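Local coordinates for protein citrate synthase (Metallosphaera sedula, PDB 6ABX) that probably condenses oxaloacetate with acetyl-CoA and water to give citrate and coenzyme A, the entry step of the tricarboxylic acid cycle, at residues Asp93-Thr98 against Ala121-Ile126; Thr97-Met102 against Ser200-Gly205. All coordinates share one frame; numbering follows the deposited sequence.

Interaction 1 of 2, residues Asp93-Thr98 against Ala121-Ile126; sequences DILRTT and AKIPTI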
loop_
_atom_site.group_PDB
_atom_site.type_symbol
_atom_site.label_atom_id
_atom_site.label_comp_id
_atom_site.label_asym_id
_atom_site.label_seq_id
_atom_site.Cartn_x
_atom_site.Cartn_y
_atom_site.Cartn_z
ATOM N N ASP A 93 6.762 10.738 0.945
ATOM C CA ASP A 93 5.490 11.168 0.403
ATOM C C ASP A 93 5.637 11.533 -1.068
ATOM O O ASP A 93 4.762 11.251 -1.853
ATOM C CB ASP A 93 4.883 12.362 1.152
ATOM C CG ASP A 93 4.505 12.035 2.603
ATOM O OD1 ASP A 93 4.589 10.848 2.986
ATOM O OD2 ASP A 93 4.156 12.990 3.375
ATOM N N ILE A 94 6.752 12.187 -1.436
ATOM C CA ILE A 94 6.970 12.544 -2.805
ATOM C C ILE A 94 7.118 11.264 -3.635
ATOM O O ILE A 94 6.537 11.130 -4.655
ATOM C CB ILE A 94 8.196 13.459 -2.950
ATOM C CG1 ILE A 94 7.965 14.796 -2.245
ATOM C CG2 ILE A 94 8.515 13.666 -4.422
ATOM C CD1 ILE A 94 9.212 15.673 -2.182
ATOM N N LEU A 95 7.912 10.316 -3.138
ATOM C CA LEU A 95 8.137 9.092 -3.886
ATOM C C LEU A 95 6.833 8.279 -3.994
ATOM O O LEU A 95 6.535 7.764 -5.077
ATOM C CB LEU A 95 9.206 8.259 -3.177
ATOM C CG LEU A 95 9.634 7.020 -3.972
ATOM C CD1 LEU A 95 10.324 7.435 -5.251
ATOM C CD2 LEU A 95 10.513 6.082 -3.139
ATOM N N ARG A 96 6.049 8.221 -2.892
ATOM C CA ARG A 96 4.731 7.523 -2.900
ATOM C C ARG A 96 3.891 8.121 -4.038
ATOM O O ARG A 96 3.281 7.407 -4.877
ATOM C CB ARG A 96 4.060 7.649 -1.536
ATOM C CG ARG A 96 2.758 6.879 -1.344
ATOM C CD ARG A 96 2.150 7.305 -0.013
ATOM N NE ARG A 96 1.752 8.705 0.056
ATOM C CZ ARG A 96 1.873 9.515 1.078
ATOM N NH1 ARG A 96 2.286 9.055 2.251
ATOM N NH2 ARG A 96 1.502 10.786 0.968
ATOM N N THR A 97 3.818 9.454 -4.074
ATOM C CA THR A 97 2.950 10.158 -5.022
ATOM C C THR A 97 3.432 9.996 -6.473
ATOM O O THR A 97 2.624 9.703 -7.397
ATOM C CB THR A 97 2.807 11.639 -4.680
ATOM O OG1 THR A 97 2.445 11.756 -3.302
ATOM C CG2 THR A 97 1.791 12.267 -5.613
ATOM N N THR A 98 4.757 10.058 -6.703
ATOM C CA THR A 98 5.281 9.957 -8.075
ATOM C C THR A 98 5.206 8.532 -8.630
ATOM O O THR A 98 4.935 8.384 -9.800
ATOM C CB THR A 98 6.688 10.571 -8.209
ATOM O OG1 THR A 98 7.549 9.913 -7.286
ATOM C CG2 THR A 98 6.698 12.047 -7.891
ATOM N N ALA A 121 14.489 1.884 -12.812
ATOM C CA ALA A 121 15.227 2.864 -13.572
ATOM C C ALA A 121 14.898 4.287 -13.139
ATOM O O ALA A 121 15.794 5.159 -13.119
ATOM C CB ALA A 121 14.990 2.711 -15.073
ATOM N N LYS A 122 13.641 4.573 -12.868
ATOM C CA LYS A 122 13.203 5.944 -12.707
ATOM C C LYS A 122 13.292 6.452 -11.281
ATOM O O LYS A 122 13.458 7.654 -11.115
ATOM C CB LYS A 122 11.758 6.120 -13.141
ATOM C CG LYS A 122 11.513 5.856 -14.632
ATOM C CD LYS A 122 10.065 5.772 -15.007
ATOM C CE LYS A 122 9.918 5.655 -16.522
ATOM N NZ LYS A 122 8.517 5.761 -16.970
ATOM N N ILE A 123 13.235 5.572 -10.271
ATOM C CA ILE A 123 13.258 6.077 -8.912
ATOM C C ILE A 123 14.494 6.939 -8.659
ATOM O O ILE A 123 14.375 7.992 -8.007
ATOM C CB ILE A 123 13.009 4.949 -7.896
ATOM C CG1 ILE A 123 11.518 4.595 -7.967
ATOM C CG2 ILE A 123 13.450 5.390 -6.523
ATOM C CD1 ILE A 123 11.111 3.274 -7.352
ATOM N N PRO A 124 15.717 6.523 -9.037
ATOM C CA PRO A 124 16.890 7.379 -8.823
ATOM C C PRO A 124 16.759 8.743 -9.486
ATOM O O PRO A 124 17.281 9.745 -8.937
ATOM C CB PRO A 124 18.095 6.609 -9.387
ATOM C CG PRO A 124 17.594 5.144 -9.310
ATOM C CD PRO A 124 16.110 5.205 -9.567
ATOM N N THR A 125 16.089 8.813 -10.625
ATOM C CA THR A 125 15.907 10.090 -11.287
ATOM C C THR A 125 15.088 11.039 -10.404
ATOM O O THR A 125 15.390 12.198 -10.243
ATOM C CB THR A 125 15.250 9.901 -12.650
ATOM O OG1 THR A 125 15.977 8.857 -13.317
ATOM C CG2 THR A 125 15.186 11.184 -13.457
ATOM N N ILE A 126 14.047 10.488 -9.797
ATOM C CA ILE A 126 13.154 11.261 -8.890
ATOM C C ILE A 126 13.938 11.692 -7.655
ATOM O O ILE A 126 13.894 12.864 -7.227
ATOM C CB ILE A 126 11.922 10.415 -8.513
ATOM C CG1 ILE A 126 11.025 10.178 -9.734
ATOM C CG2 ILE A 126 11.154 11.020 -7.355
ATOM C CD1 ILE A 126 10.009 9.089 -9.589
#

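Interaction 2 of 2, residues Thr97-Met102 against Ser200-Gly205; sequences TTVSMM and SSVVAG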
loop_
_atom_site.group_PDB
_atom_site.type_symbol
_atom_site.label_atom_id
_atom_site.label_comp_id
_atom_site.label_asym_id
_atom_site.label_seq_id
_atom_site.Cartn_x
_atom_site.Cartn_y
_atom_site.Cartn_z
ATOM N N THR A 97 3.818 9.454 -4.074
ATOM C CA THR A 97 2.950 10.158 -5.022
ATOM C C THR A 97 3.432 9.996 -6.473
ATOM O O THR A 97 2.624 9.703 -7.397
ATOM C CB THR A 97 2.807 11.639 -4.680
ATOM O OG1 THR A 97 2.445 11.756 -3.302
ATOM C CG2 THR A 97 1.791 12.267 -5.613
ATOM N N THR A 98 4.757 10.058 -6.703
ATOM C CA THR A 98 5.281 9.957 -8.075
ATOM C C THR A 98 5.206 8.532 -8.630
ATOM O O THR A 98 4.935 8.384 -9.800
ATOM C CB THR A 98 6.688 10.571 -8.209
ATOM O OG1 THR A 98 7.549 9.913 -7.286
ATOM C CG2 THR A 98 6.698 12.047 -7.891
ATOM N N VAL A 99 5.431 7.478 -7.831
ATOM C CA VAL A 99 5.208 6.131 -8.295
ATOM C C VAL A 99 3.724 5.898 -8.580
ATOM O O VAL A 99 3.382 5.205 -9.541
ATOM C CB VAL A 99 5.826 5.085 -7.338
ATOM C CG1 VAL A 99 5.532 3.647 -7.775
ATOM C CG2 VAL A 99 7.328 5.308 -7.195
ATOM N N SER A 100 2.837 6.506 -7.782
ATOM C CA SER A 100 1.396 6.460 -8.059
ATOM C C SER A 100 1.092 7.089 -9.423
ATOM O O SER A 100 0.345 6.530 -10.229
ATOM C CB SER A 100 0.618 7.090 -6.938
ATOM O OG SER A 100 -0.802 6.943 -7.150
ATOM N N MET A 101 1.716 8.236 -9.698
ATOM C CA MET A 101 1.559 8.921 -10.988
ATOM C C MET A 101 2.128 8.087 -12.130
ATOM O O MET A 101 1.520 7.992 -13.182
ATOM C CB MET A 101 2.211 10.300 -10.995
ATOM C CG MET A 101 1.573 11.247 -10.081
ATOM S SD MET A 101 2.560 12.778 -9.822
ATOM C CE MET A 101 2.469 13.544 -11.438
ATOM N N MET A 102 3.272 7.452 -11.915
ATOM C CA MET A 102 3.872 6.600 -12.901
ATOM C C MET A 102 2.903 5.489 -13.340
ATOM O O MET A 102 2.771 5.188 -14.546
ATOM C CB MET A 102 5.144 5.993 -12.281
ATOM C CG MET A 102 6.302 5.875 -13.149
ATOM S SD MET A 102 7.553 5.022 -12.091
ATOM C CE MET A 102 8.339 6.423 -11.316
ATOM N N SER A 200 0.469 -0.360 -7.986
ATOM C CA SER A 200 -0.307 -0.328 -6.731
ATOM C C SER A 200 0.443 -1.066 -5.624
ATOM O O SER A 200 0.561 -0.569 -4.493
ATOM C CB SER A 200 -1.669 -0.934 -6.939
ATOM O OG SER A 200 -2.478 -0.111 -7.760
ATOM N N SER A 201 1.012 -2.234 -5.968
ATOM C CA SER A 201 1.821 -3.019 -4.962
ATOM C C SER A 201 2.977 -2.186 -4.416
ATOM O O SER A 201 3.178 -2.104 -3.181
ATOM C CB SER A 201 2.348 -4.328 -5.508
ATOM O OG SER A 201 1.270 -5.169 -5.745
ATOM N N VAL A 202 3.773 -1.632 -5.333
ATOM C CA VAL A 202 4.939 -0.885 -4.973
ATOM C C VAL A 202 4.559 0.373 -4.183
ATOM O O VAL A 202 5.254 0.712 -3.221
ATOM C CB VAL A 202 5.849 -0.568 -6.165
ATOM C CG1 VAL A 202 6.952 0.467 -5.848
ATOM C CG2 VAL A 202 6.466 -1.850 -6.716
ATOM N N VAL A 203 3.484 1.069 -4.566
ATOM C CA VAL A 203 2.988 2.195 -3.796
ATOM C C VAL A 203 2.707 1.771 -2.350
ATOM O O VAL A 203 3.106 2.508 -1.407
ATOM C CB VAL A 203 1.758 2.860 -4.468
ATOM C CG1 VAL A 203 1.079 3.849 -3.557
ATOM C CG2 VAL A 203 2.156 3.507 -5.789
ATOM N N ALA A 204 2.095 0.602 -2.130
ATOM C CA ALA A 204 1.876 0.145 -0.783
ATOM C C ALA A 204 3.188 -0.189 -0.084
ATOM O O ALA A 204 3.330 0.116 1.094
ATOM C CB ALA A 204 0.953 -1.034 -0.773
ATOM N N GLY A 205 4.158 -0.797 -0.801
ATOM C CA GLY A 205 5.503 -1.024 -0.243
ATOM C C GLY A 205 6.152 0.256 0.305
ATOM O O GLY A 205 6.616 0.309 1.436
#

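Interaction 1 of 2, residues Asp93-Thr98 against Ala121-Ile126
Thr98 OG1 lies between two carbonyl oxygens of its own helix, 3.1 Å from Ile94 O and 3.2 Å from Leu95 O, and across the contact Ile126 CD1 packs against Thr98 OG1 at 3.5 Å. This is a buried helix-helix contact in the mainly helical citrate synthase fold: the segments 93-98 and 121-126 of helices 91-105 and 112-134 run at 137° to each other, axes 11.0 Å apart at closest approach, and no hydrogen bond joins them. The link is made by side chains alone. Thr98 and Ile126 run alongside each other, pointing opposite ways. Leu95 meets Ile123 at about a right angle; its CG is turned anti to the backbone N (chi1 -173°), which carries Leu95 CD1 across to 3.9 Å from Ile123 CG2. The same methyl also touches Ile126 CG2, so one leucine branch rests on two isoleucines a turn apart. Pro124 packs on Phe152 and Met155 of helix 148-157, and helix 112-134 is kinked there, where the N of Pro124 and of Thr125 lack the regular bond to the preceding turn. On the other flank of helix 91-105, Arg96 NH1 forms a salt bridge with Asp93 OD1, which also pairs with Lys210. Asp93 O is held twice by Thr97, whose N and OG1 approach from opposite faces of the carbonyl plane, OG1 at 2.8 Å.

Interaction 2 of 2, residues Thr97-Met102 against Ser200-Gly205
Val203 presses its CG2 methyl against the backbone of Ser100, 3.7 Å from Ser100 N and only slightly farther from Ser100 CA. The segments 97-102 and 200-205 of helices 91-105 and 198-209 run antiparallel, at 177° with axes 9.2 Å apart, and both reach the second subunit, consistent with the helical sandwich by which citrate synthases dimerise. The tight part of the contact is this meeting of a valine with a serine, a small side chain, consistent with the close approach: Ser100 CA and Val203 CA are 6.2 Å apart, the nearest such pair between the segments. Val203 CG2, anti to its own carbonyl carbon, is the branch that reaches the neighbouring backbone. Toward helix 112-134 the contact is looser and passes from backbone to methyl groups. Val99 CG1 extends anti to the backbone N (chi1 177°) and lies 3.9 Å from Val203 CG2, these two side chains lying side by side with their directions reversed. The Val99 and Val202 side chains are nearly perpendicular, Val99 CG1 4.0 Å from Val202 CG1. This looser side is not a solvent edge: Met119 packs on both Val99 and Val202, while Val333, Trp336 and Thr337 of helix 324-343 cover Val202 further. At the tight side lies the dimer partner, where Val203 packs on Val203 of the second subunit. No hydrogen bond crosses between the two segments. Ser100 OG, anti to the backbone N, accepts from Arg96 NE and is hydrogen-bonded with Thr97 OG1, both of the second subunit.

Overall arrangement
Both interactions use helix 91-105, sharing Thr97 and Thr98, and their centres are about 9 Å apart. Interaction 1 joins that helix to helix 112-134; interaction 2 joins it to helix 198-209. The two are in direct touch: Met102 CE packs on Ile126 CD1 at 3.6 Å, Arg96 CG lies 4.1 Å from Val203 CG1, and Ile123 CD1 is 4.3 Å from Val99 CG2. Neither contact forms the active site, but the side chains of Ile123 and Val202 each lie about 9 Å from that of Arg332, which binds oxaloacetate. Helix 91-105 thus meets the second subunit as well as helices 112-134 and 198-209.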